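PDB 3UZO: branched-chain-amino-acid aminotransferase from Deinococcus radiodurans, which probably catalyses the reversible transfer of amino groups between leucine, isoleucine or valine and 2-oxoglutarate, using pyridoxal 5'-phosphate as cofactor, in branched-chain amino-acid biosynthesis. Local coordinates for residues I34-L38 with A128-F132; G72-F76 with F147-V151; C75-L79 with N97-M101. All blocks are in the same frame, centred on the assembly; numbering follows the deposited sequence.

Interaction 1 of 3, residues I34-L38 with A128-F132; sequences IRTDL and ANEHF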
ATOM      1  N   ILE A  34       2.866  18.799 -14.327  1.00 11.60           N
ATOM      2  CA  ILE A  34       2.721  19.637 -15.502  1.00 12.70           C
ATOM      3  C   ILE A  34       2.726  18.602 -16.613  1.00 12.40           C
ATOM      4  O   ILE A  34       3.589  17.711 -16.633  1.00  9.99           O
ATOM      5  CB  ILE A  34       3.917  20.593 -15.685  1.00 12.93           C
ATOM      6  CG1 ILE A  34       3.896  21.658 -14.585  1.00 17.17           C
ATOM      7  CG2 ILE A  34       3.858  21.240 -17.058  1.00 16.47           C
ATOM      8  CD1 ILE A  34       5.072  22.607 -14.619  1.00 17.32           C
ATOM      9  N   ARG A  35       1.766  18.690 -17.524  1.00 11.17           N
ATOM     10  CA  ARG A  35       1.707  17.715 -18.596  1.00 11.51           C
ATOM     11  C   ARG A  35       2.741  17.978 -19.672  1.00 11.69           C
ATOM     12  O   ARG A  35       2.748  19.043 -20.303  1.00 10.51           O
ATOM     13  CB  ARG A  35       0.310  17.682 -19.218  1.00 16.99           C
ATOM     14  CG  ARG A  35       0.161  16.611 -20.291  1.00 19.21           C
ATOM     15  CD  ARG A  35      -1.271  16.484 -20.763  1.00 24.19           C
ATOM     16  NE  ARG A  35      -1.406  15.472 -21.810  1.00 26.68           N
ATOM     17  CZ  ARG A  35      -2.571  15.007 -22.250  1.00 30.55           C
ATOM     18  NH1 ARG A  35      -3.709  15.464 -21.733  1.00 32.12           N
ATOM     19  NH2 ARG A  35      -2.603  14.079 -23.201  1.00 30.27           N
ATOM     20  N   THR A  36       3.638  17.018 -19.871  1.00  8.82           N
ATOM     21  CA  THR A  36       4.636  17.179 -20.917  1.00  9.69           C
ATOM     22  C   THR A  36       4.068  16.489 -22.158  1.00  9.21           C
ATOM     23  O   THR A  36       3.007  15.865 -22.094  1.00  9.50           O
ATOM     24  CB  THR A  36       6.005  16.594 -20.509  1.00 13.82           C
ATOM     25  OG1 THR A  36       5.829  15.268 -20.009  1.00 10.27           O
ATOM     26  CG2 THR A  36       6.650  17.469 -19.417  1.00 11.49           C
ATOM     27  N   ASP A  37       4.760  16.591 -23.284  1.00 10.94           N
ATOM     28  CA  ASP A  37       4.237  16.037 -24.532  1.00 11.64           C
ATOM     29  C   ASP A  37       4.071  14.525 -24.685  1.00 10.59           C
ATOM     30  O   ASP A  37       2.985  14.040 -25.012  1.00  9.20           O
ATOM     31  CB  ASP A  37       5.062  16.571 -25.713  1.00 13.83           C
ATOM     32  CG  ASP A  37       5.010  18.093 -25.823  1.00 19.26           C
ATOM     33  OD1 ASP A  37       4.108  18.709 -25.212  1.00 20.47           O
ATOM     34  OD2 ASP A  37       5.862  18.677 -26.530  1.00 19.02           O
ATOM     35  N   LEU A  38       5.137  13.774 -24.445  1.00 10.43           N
ATOM     36  CA  LEU A  38       5.079  12.336 -24.639  1.00  9.25           C
ATOM     37  C   LEU A  38       5.619  11.496 -23.484  1.00 10.01           C
ATOM     38  O   LEU A  38       6.596  11.875 -22.826  1.00  6.36           O
ATOM     39  CB  LEU A  38       5.853  11.986 -25.906  1.00  9.59           C
ATOM     40  CG  LEU A  38       5.315  12.588 -27.205  1.00 10.24           C
ATOM     41  CD1 LEU A  38       6.399  12.548 -28.290  1.00 12.77           C
ATOM     42  CD2 LEU A  38       4.075  11.827 -27.630  1.00 12.36           C
ATOM     43  N   ALA A 128      12.456  13.143 -26.194  1.00 13.41           N
ATOM     44  CA  ALA A 128      11.202  13.594 -26.797  1.00 11.95           C
ATOM     45  C   ALA A 128      10.600  14.810 -26.099  1.00 11.38           C
ATOM     46  O   ALA A 128       9.763  15.497 -26.669  1.00 11.96           O
ATOM     47  CB  ALA A 128      10.195  12.456 -26.810  1.00 12.23           C
ATOM     48  N   ASN A 129      11.024  15.065 -24.864  1.00  9.15           N
ATOM     49  CA  ASN A 129      10.516  16.197 -24.095  1.00 11.19           C
ATOM     50  C   ASN A 129      11.661  17.120 -23.700  1.00 10.80           C
ATOM     51  O   ASN A 129      11.587  17.804 -22.678  1.00  9.23           O
ATOM     52  CB  ASN A 129       9.811  15.697 -22.828  1.00 10.97           C
ATOM     53  CG  ASN A 129       8.554  14.903 -23.128  1.00 11.87           C
ATOM     54  OD1 ASN A 129       7.505  15.470 -23.431  1.00 12.45           O
ATOM     55  ND2 ASN A 129       8.657  13.579 -23.053  1.00 10.97           N
ATOM     56  N   GLU A 130      12.720  17.148 -24.506  1.00  7.98           N
ATOM     57  CA  GLU A 130      13.875  17.980 -24.177  1.00 11.15           C
ATOM     58  C   GLU A 130      13.549  19.455 -23.961  1.00 11.40           C
ATOM     59  O   GLU A 130      14.212  20.131 -23.159  1.00 12.76           O
ATOM     60  CB  GLU A 130      14.956  17.847 -25.255  1.00 16.25           C
ATOM     61  CG  GLU A 130      16.105  18.819 -25.078  1.00 19.11           C
ATOM     62  CD  GLU A 130      17.237  18.582 -26.051  1.00 21.37           C
ATOM     63  OE1 GLU A 130      18.176  19.400 -26.062  1.00 22.69           O
ATOM     64  OE2 GLU A 130      17.190  17.579 -26.798  1.00 21.74           O
ATOM     65  N   HIS A 131      12.537  19.952 -24.668  1.00 14.01           N
ATOM     66  CA  HIS A 131      12.139  21.346 -24.543  1.00 14.52           C
ATOM     67  C   HIS A 131      11.545  21.687 -23.174  1.00 14.44           C
ATOM     68  O   HIS A 131      11.303  22.858 -22.882  1.00 11.07           O
ATOM     69  CB  HIS A 131      11.163  21.740 -25.672  1.00 13.40           C
ATOM     70  CG  HIS A 131      10.028  20.780 -25.869  1.00 14.16           C
ATOM     71  ND1 HIS A 131      10.216  19.464 -26.233  1.00 15.77           N
ATOM     72  CD2 HIS A 131       8.688  20.955 -25.771  1.00 12.43           C
ATOM     73  CE1 HIS A 131       9.041  18.867 -26.346  1.00 14.69           C
ATOM     74  NE2 HIS A 131       8.097  19.750 -26.071  1.00 13.59           N
ATOM     75  N   PHE A 132      11.326  20.668 -22.338  1.00 11.47           N
ATOM     76  CA  PHE A 132      10.791  20.870 -20.992  1.00 10.63           C
ATOM     77  C   PHE A 132      11.910  20.833 -19.948  1.00 11.54           C
ATOM     78  O   PHE A 132      11.664  20.998 -18.757  1.00 10.78           O
ATOM     79  CB  PHE A 132       9.755  19.802 -20.636  1.00 11.67           C
ATOM     80  CG  PHE A 132       8.401  20.022 -21.261  1.00 10.95           C
ATOM     81  CD1 PHE A 132       8.000  19.277 -22.367  1.00 10.08           C
ATOM     82  CD2 PHE A 132       7.521  20.961 -20.729  1.00 11.73           C
ATOM     83  CE1 PHE A 132       6.742  19.458 -22.936  1.00 10.74           C
ATOM     84  CE2 PHE A 132       6.256  21.152 -21.289  1.00 12.95           C
ATOM     85  CZ  PHE A 132       5.867  20.395 -22.398  1.00 10.75           C
TER

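Interaction 2 of 3, residues G72-F76 with F147-V151; sequences GQQCF and FVIGV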
ATOM      1  N   GLY A  72      -2.819  -2.574  -3.994  1.00 13.26           N
ATOM      2  CA  GLY A  72      -1.568  -1.836  -4.018  1.00 13.07           C
ATOM      3  C   GLY A  72      -0.417  -2.462  -4.784  1.00 14.51           C
ATOM      4  O   GLY A  72       0.743  -2.220  -4.448  1.00 13.76           O
ATOM      5  N   GLN A  73      -0.709  -3.259  -5.808  1.00  9.67           N
ATOM      6  CA  GLN A  73       0.378  -3.866  -6.574  1.00 10.54           C
ATOM      7  C   GLN A  73       0.881  -2.810  -7.544  1.00  8.80           C
ATOM      8  O   GLN A  73       0.438  -2.716  -8.690  1.00 10.98           O
ATOM      9  CB  GLN A  73      -0.096  -5.107  -7.324  1.00 14.19           C
ATOM     10  CG  GLN A  73       1.036  -5.806  -8.065  1.00 16.81           C
ATOM     11  CD  GLN A  73       0.657  -7.189  -8.547  1.00 18.49           C
ATOM     12  OE1 GLN A  73      -0.382  -7.374  -9.192  1.00 17.78           O
ATOM     13  NE2 GLN A  73       1.502  -8.175  -8.237  1.00 14.21           N
ATOM     14  N   GLN A  74       1.822  -2.016  -7.057  1.00 10.55           N
ATOM     15  CA  GLN A  74       2.365  -0.905  -7.816  1.00 12.16           C
ATOM     16  C   GLN A  74       3.700  -0.519  -7.189  1.00 10.85           C
ATOM     17  O   GLN A  74       3.904  -0.702  -5.992  1.00 11.70           O
ATOM     18  CB  GLN A  74       1.398   0.270  -7.685  1.00  8.26           C
ATOM     19  CG  GLN A  74       1.243   0.705  -6.210  1.00  9.98           C
ATOM     20  CD  GLN A  74       0.147   1.737  -5.979  1.00 10.96           C
ATOM     21  OE1 GLN A  74       0.380   2.768  -5.342  1.00 10.68           O
ATOM     22  NE2 GLN A  74      -1.055   1.457  -6.481  1.00  9.35           N
ATOM     23  N   CYS A  75       4.608   0.018  -7.995  1.00  9.47           N
ATOM     24  CA  CYS A  75       5.890   0.466  -7.483  1.00  7.05           C
ATOM     25  C   CYS A  75       6.363   1.542  -8.434  1.00  9.22           C
ATOM     26  O   CYS A  75       5.890   1.630  -9.571  1.00  9.39           O
ATOM     27  CB  CYS A  75       6.899  -0.688  -7.406  1.00 11.63           C
ATOM     28  SG  CYS A  75       7.586  -1.250  -8.984  1.00 15.78           S
ATOM     29  N   PHE A  76       7.290   2.370  -7.985  1.00 10.54           N
ATOM     30  CA  PHE A  76       7.762   3.436  -8.847  1.00 11.19           C
ATOM     31  C   PHE A  76       9.165   3.880  -8.516  1.00  9.24           C
ATOM     32  O   PHE A  76       9.745   3.487  -7.502  1.00  9.40           O
ATOM     33  CB  PHE A  76       6.805   4.634  -8.766  1.00 10.33           C
ATOM     34  CG  PHE A  76       6.882   5.394  -7.461  1.00 12.66           C
ATOM     35  CD1 PHE A  76       7.641   6.555  -7.362  1.00 13.79           C
ATOM     36  CD2 PHE A  76       6.189   4.953  -6.342  1.00 13.95           C
ATOM     37  CE1 PHE A  76       7.706   7.270  -6.160  1.00 16.64           C
ATOM     38  CE2 PHE A  76       6.248   5.662  -5.131  1.00 14.52           C
ATOM     39  CZ  PHE A  76       7.002   6.815  -5.042  1.00 13.91           C
ATOM     40  N   PHE A 147       7.110   3.776 -13.527  1.00  7.73           N
ATOM     41  CA  PHE A 147       6.263   3.046 -12.600  1.00 10.48           C
ATOM     42  C   PHE A 147       5.700   1.793 -13.241  1.00  7.97           C
ATOM     43  O   PHE A 147       5.602   1.699 -14.460  1.00  8.36           O
ATOM     44  CB  PHE A 147       5.136   3.941 -12.044  1.00  6.72           C
ATOM     45  CG  PHE A 147       4.109   4.364 -13.060  1.00  7.35           C
ATOM     46  CD1 PHE A 147       2.911   3.666 -13.189  1.00  8.75           C
ATOM     47  CD2 PHE A 147       4.311   5.497 -13.840  1.00  8.36           C
ATOM     48  CE1 PHE A 147       1.920   4.100 -14.082  1.00  9.87           C
ATOM     49  CE2 PHE A 147       3.334   5.938 -14.737  1.00  9.01           C
ATOM     50  CZ  PHE A 147       2.135   5.237 -14.857  1.00  8.94           C
ATOM     51  N   VAL A 148       5.381   0.819 -12.399  1.00  9.51           N
ATOM     52  CA  VAL A 148       4.834  -0.462 -12.828  1.00 10.71           C
ATOM     53  C   VAL A 148       3.584  -0.736 -12.007  1.00 10.50           C
ATOM     54  O   VAL A 148       3.588  -0.586 -10.786  1.00 10.57           O
ATOM     55  CB  VAL A 148       5.850  -1.619 -12.605  1.00 10.48           C
ATOM     56  CG1 VAL A 148       5.252  -2.950 -13.064  1.00 12.07           C
ATOM     57  CG2 VAL A 148       7.146  -1.319 -13.365  1.00 11.12           C
ATOM     58  N   ILE A 149       2.515  -1.131 -12.689  1.00  7.07           N
ATOM     59  CA  ILE A 149       1.244  -1.410 -12.036  1.00  7.53           C
ATOM     60  C   ILE A 149       0.639  -2.696 -12.574  1.00  7.72           C
ATOM     61  O   ILE A 149       0.775  -3.001 -13.764  1.00  9.09           O
ATOM     62  CB  ILE A 149       0.222  -0.270 -12.284  1.00  9.87           C
ATOM     63  CG1 ILE A 149       0.138   0.035 -13.788  1.00  6.69           C
ATOM     64  CG2 ILE A 149       0.629   0.976 -11.507  1.00 10.38           C
ATOM     65  CD1 ILE A 149      -0.904   1.067 -14.168  1.00  8.83           C
ATOM     66  N   GLY A 150      -0.021  -3.440 -11.690  1.00  5.80           N
ATOM     67  CA  GLY A 150      -0.678  -4.671 -12.087  1.00  7.62           C
ATOM     68  C   GLY A 150      -2.033  -4.321 -12.680  1.00  8.54           C
ATOM     69  O   GLY A 150      -2.787  -3.536 -12.092  1.00  6.37           O
ATOM     70  N   VAL A 151      -2.353  -4.888 -13.840  1.00 10.43           N
ATOM     71  CA  VAL A 151      -3.628  -4.591 -14.486  1.00 11.99           C
ATOM     72  C   VAL A 151      -4.339  -5.844 -14.997  1.00 13.23           C
ATOM     73  O   VAL A 151      -3.893  -6.966 -14.743  1.00 13.62           O
ATOM     74  CB  VAL A 151      -3.433  -3.610 -15.655  1.00  9.72           C
ATOM     75  CG1 VAL A 151      -2.774  -2.319 -15.149  1.00 11.88           C
ATOM     76  CG2 VAL A 151      -2.592  -4.258 -16.740  1.00 10.35           C
TER

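Interaction 3 of 3, residues C75-L79 with N97-M101; sequences CFEGL and NAARM. With PLP (pyridoxal-5'-phosphate), chain C.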
ATOM      1  N   CYS A  75       4.608   0.018  -7.995  1.00  9.47           N
ATOM      2  CA  CYS A  75       5.890   0.466  -7.483  1.00  7.05           C
ATOM      3  C   CYS A  75       6.363   1.542  -8.434  1.00  9.22           C
ATOM      4  O   CYS A  75       5.890   1.630  -9.571  1.00  9.39           O
ATOM      5  CB  CYS A  75       6.899  -0.688  -7.406  1.00 11.63           C
ATOM      6  SG  CYS A  75       7.586  -1.250  -8.984  1.00 15.78           S
ATOM      7  N   PHE A  76       7.290   2.370  -7.985  1.00 10.54           N
ATOM      8  CA  PHE A  76       7.762   3.436  -8.847  1.00 11.19           C
ATOM      9  C   PHE A  76       9.165   3.880  -8.516  1.00  9.24           C
ATOM     10  O   PHE A  76       9.745   3.487  -7.502  1.00  9.40           O
ATOM     11  CB  PHE A  76       6.805   4.634  -8.766  1.00 10.33           C
ATOM     12  CG  PHE A  76       6.882   5.394  -7.461  1.00 12.66           C
ATOM     13  CD1 PHE A  76       7.641   6.555  -7.362  1.00 13.79           C
ATOM     14  CD2 PHE A  76       6.189   4.953  -6.342  1.00 13.95           C
ATOM     15  CE1 PHE A  76       7.706   7.270  -6.160  1.00 16.64           C
ATOM     16  CE2 PHE A  76       6.248   5.662  -5.131  1.00 14.52           C
ATOM     17  CZ  PHE A  76       7.002   6.815  -5.042  1.00 13.91           C
ATOM     18  N   GLU A  77       9.714   4.690  -9.406  1.00 10.34           N
ATOM     19  CA  GLU A  77      11.042   5.232  -9.228  1.00  9.20           C
ATOM     20  C   GLU A  77      10.986   6.732  -9.432  1.00 10.31           C
ATOM     21  O   GLU A  77       9.951   7.285  -9.818  1.00  9.91           O
ATOM     22  CB  GLU A  77      12.017   4.617 -10.231  1.00  8.41           C
ATOM     23  CG  GLU A  77      12.705   3.361  -9.720  1.00  9.95           C
ATOM     24  CD  GLU A  77      13.479   3.606  -8.437  1.00  8.52           C
ATOM     25  OE1 GLU A  77      14.094   4.680  -8.309  1.00  7.62           O
ATOM     26  OE2 GLU A  77      13.482   2.714  -7.561  1.00 13.88           O
ATOM     27  N   GLY A  78      12.110   7.383  -9.171  1.00  9.97           N
ATOM     28  CA  GLY A  78      12.197   8.817  -9.332  1.00 10.30           C
ATOM     29  C   GLY A  78      13.639   9.181  -9.603  1.00 10.32           C
ATOM     30  O   GLY A  78      14.516   8.839  -8.818  1.00 12.10           O
ATOM     31  N   LEU A  79      13.892   9.839 -10.730  1.00  6.73           N
ATOM     32  CA  LEU A  79      15.239  10.251 -11.075  1.00  6.04           C
ATOM     33  C   LEU A  79      15.148  11.471 -11.970  1.00  5.98           C
ATOM     34  O   LEU A  79      14.094  11.756 -12.535  1.00  7.76           O
ATOM     35  CB  LEU A  79      16.010   9.126 -11.778  1.00  8.97           C
ATOM     36  CG  LEU A  79      15.467   8.565 -13.087  1.00 11.62           C
ATOM     37  CD1 LEU A  79      16.610   7.891 -13.830  1.00 13.11           C
ATOM     38  CD2 LEU A  79      14.329   7.584 -12.811  1.00 12.56           C
ATOM     39  N   ASN A  97      18.520   3.149 -10.174  1.00 10.69           N
ATOM     40  CA  ASN A  97      17.056   3.142 -10.126  1.00 11.45           C
ATOM     41  C   ASN A  97      16.503   1.873 -10.759  1.00 11.85           C
ATOM     42  O   ASN A  97      15.549   1.296 -10.252  1.00 12.05           O
ATOM     43  CB  ASN A  97      16.480   4.343 -10.879  1.00  8.60           C
ATOM     44  CG  ASN A  97      16.850   5.660 -10.241  1.00  8.58           C
ATOM     45  OD1 ASN A  97      16.144   6.172  -9.366  1.00  8.90           O
ATOM     46  ND2 ASN A  97      17.962   6.209 -10.661  1.00  5.10           N
ATOM     47  N   ALA A  98      17.090   1.450 -11.881  1.00 10.76           N
ATOM     48  CA  ALA A  98      16.627   0.247 -12.566  1.00 11.01           C
ATOM     49  C   ALA A  98      16.771  -0.953 -11.647  1.00 11.16           C
ATOM     50  O   ALA A  98      15.863  -1.766 -11.535  1.00  9.04           O
ATOM     51  CB  ALA A  98      17.426   0.011 -13.849  1.00 10.23           C
ATOM     52  N   ALA A  99      17.927  -1.066 -11.003  1.00 11.27           N
ATOM     53  CA  ALA A  99      18.177  -2.179 -10.092  1.00  9.37           C
ATOM     54  C   ALA A  99      17.201  -2.136  -8.918  1.00 10.21           C
ATOM     55  O   ALA A  99      16.650  -3.164  -8.507  1.00  8.14           O
ATOM     56  CB  ALA A  99      19.616  -2.120  -9.584  1.00  6.99           C
ATOM     57  N   ARG A 100      16.971  -0.943  -8.381  1.00 11.02           N
ATOM     58  CA  ARG A 100      16.060  -0.836  -7.257  1.00 11.93           C
ATOM     59  C   ARG A 100      14.631  -1.175  -7.646  1.00 12.34           C
ATOM     60  O   ARG A 100      13.909  -1.795  -6.868  1.00 10.19           O
ATOM     61  CB  ARG A 100      16.102   0.565  -6.636  1.00 13.54           C
ATOM     62  CG  ARG A 100      15.310   0.657  -5.334  1.00 11.81           C
ATOM     63  CD  ARG A 100      15.567   1.958  -4.608  1.00 12.42           C
ATOM     64  NE  ARG A 100      15.056   3.106  -5.345  1.00 12.79           N
ATOM     65  CZ  ARG A 100      15.268   4.369  -4.985  1.00 16.12           C
ATOM     66  NH1 ARG A 100      15.985   4.631  -3.896  1.00 11.84           N
ATOM     67  NH2 ARG A 100      14.767   5.365  -5.711  1.00 15.04           N
ATOM     68  N   MET A 101      14.212  -0.783  -8.845  1.00 12.62           N
ATOM     69  CA  MET A 101      12.848  -1.083  -9.237  1.00 13.38           C
ATOM     70  C   MET A 101      12.693  -2.578  -9.437  1.00 14.18           C
ATOM     71  O   MET A 101      11.596  -3.111  -9.307  1.00 13.75           O
ATOM     72  CB  MET A 101      12.448  -0.343 -10.511  1.00 16.44           C
ATOM     73  CG  MET A 101      10.937  -0.288 -10.688  1.00 18.62           C
ATOM     74  SD  MET A 101      10.435   0.761 -12.057  1.00 18.88           S
ATOM     75  CE  MET A 101      10.662  -0.370 -13.379  1.00 15.74           C
TER
HETATM   76  N1  PLP C 371      12.908   7.666   1.368  1.00 16.36           N
HETATM   77  C2  PLP C 371      11.647   7.616   0.768  1.00 18.91           C
HETATM   78  C2A PLP C 371      10.456   7.166   1.617  1.00 19.00           C
HETATM   79  C3  PLP C 371      11.543   7.987  -0.621  1.00 18.78           C
HETATM   80  O3  PLP C 371      10.348   7.956  -1.236  1.00 21.30           O
HETATM   81  C4  PLP C 371      12.727   8.392  -1.356  1.00 18.10           C
HETATM   82  C4A PLP C 371      12.557   8.771  -2.886  1.00 20.36           C
HETATM   83  C5  PLP C 371      14.020   8.423  -0.648  1.00 16.87           C
HETATM   84  C6  PLP C 371      14.084   8.060   0.697  1.00 16.61           C
HETATM   85  C5A PLP C 371      15.309   8.818  -1.259  1.00 16.43           C
HETATM   86  O4P PLP C 371      15.747   7.949  -2.268  1.00 15.57           O
HETATM   87  P   PLP C 371      16.428   8.515  -3.587  1.00 15.74           P
HETATM   88  O1P PLP C 371      15.520   9.419  -4.351  1.00 14.38           O
HETATM   89  O2P PLP C 371      16.767   7.214  -4.356  1.00 15.03           O
HETATM   90  O3P PLP C 371      17.733   9.106  -3.139  1.00 13.87           O
HETATM   91  O   HOH W   1      13.545   8.430  -6.306  1.00 21.63           O

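Interaction 1 of 3, residues I34-L38 with A128-F132
Rotation about the first side-chain bond sets Thr36 against Phe132: at chi1 50° OG1 lies between the backbone N and the carbonyl carbon, which leaves CG2 beside N and opposite the carbonyl carbon, over one face of the Phe132 ring. The result is a CH-pi contact, CG2 of Thr36 standing 3.7 Å from the ring centroid of Phe132. It joins the loop that leads into strand 39-45 of the antiparallel sheet to the 3-10 turn just beyond helix 115-128. Thr36 OG1 is held by the carbonyl of Cys169 on strand 162-172. The carboxamide of Asn129 pairs with both polar backbone atoms of Leu38 through its neighbouring OD1 and ND2. Leu38 N donates to Asn129 OD1 at 3.1 Å, while Asn129 ND2 donates to Leu38 O at 2.7 Å; both bonds fall on lone pairs. That same ND2 also reaches the carbonyl of Val125, so the amide is held from the loop and from the last turn of helix 115-128. Nearer the surface lies a His-carboxylate hydrogen bond. There His131 NE2, with its partner in the ring plane, comes within 2.5 Å of Asp37 OD2, meeting this oxygen from above the carboxylate plane, 46° out of it.

Interaction 2 of 3, residues G72-F76 with F147-V151
The carbonyl oxygen of Val148 takes the amide of Cys75 at 3.0 Å, in the carbonyl plane. A second, weaker donor reaches the same oxygen, Gln74 CA lying 3.2 Å from Val148 O in a CA-H...O contact. In return, Val148 N binds Cys75 O at 3.0 Å and nearly straight, N-H...O 169°, so Cys75 and Val148 form an antiparallel hydrogen-bonded pair flanked by the non-hydrogen-bonded pairs Gln74-Ile149 and Phe76-Phe147. Beyond them Gly150 N reaches Gln73 O at 3.1 Å, where Gln73 centres an inverse gamma turn at the start of strand 74-83. These strands are neighbours inside the antiparallel sheet, strand 162-172 lying on the far side of 141-151. Cys75 SG rests 4.0 Å from Val148 CB on the sheet face covered by helix 94-107. On the other face the CB atoms of Phe76 and Phe147 meet at 3.7 Å; chi1 of 72° and 67° puts each CG between its backbone N and carbonyl carbon, and both rings lead away from the opposing strand. The Phe147 ring meets His70 of the second subunit. Gln74 bonds through its amide to the backbone of Gly72 and Ala68 of that subunit. Because backbone bonds pair the strands, Cys75 and Val148 can pack on the helix, Phe76 can reach the bound glutamate, and Gln74 and Phe147 the dimer partner.

Interaction 3 of 3, residues C75-L79 with N97-M101
Arg100 grips the carboxylate of Glu77 side-on, with one nitrogen to each oxygen. Arg100 NE donates to Glu77 OE2 at 2.7 Å, almost straight at 176° and on the syn lone pair, and the second strut runs from Arg100 NH2 to Glu77 OE1 at 2.8 Å. The two flat groups lie nearly coplanar, 26° apart. After an extended start, the arginine chain bends at chi3 (67°), which turns the guanidinium edge to the cofactor as well: Arg100 NH1 bonds PLP O2P at 2.7 Å, and NH2 adds a weak bond to that oxygen. The two bonds to Glu77 fix the rotation of the guanidinium, and the buried carboxylate probably balances its charge; Glu77 is thus a second-shell residue positioning the phosphate-binding Arg100. NH1 is bonded in addition to Pro264 O. In the cofactor site of this class-IV aminotransferase, Tyr207, Ser265, Ile266, Thr267 and Thr304 also hydrogen-bond PLP. A water whose O lies 2.7 Å from Gly78 O donates there and to PLP O1P. On the Met101 side the packing is apolar: Glu77 CG lies 3.8 Å from Met101 CB, and Cys75 SG touches Met101 CG at 3.9 Å. At the other end of the contact, the side chain of Leu79 crosses that of Asn97 at a slant, one helical turn before Met101.

Interactions 2 and 3 are buried and share Cys75 and Phe76 on strand 74-83: one edge of this strand pairs with 141-151, while one face receives helix 94-107. They touch directly where Val148 CG2 meets Met101 CE at 3.6 Å, which joins the sheet contact to the helix contact. Interaction 1 lies apart, its nearest atoms about 11 Å from either, and is partly exposed. Chemistry follows place: backbone bonds dominate interaction 2 inside the sheet, a buried ion pair with phosphate marks interaction 3 at the active site, and interaction 1 relies on an asparagine amide, a histidine and a phenyl face to hold two loops together.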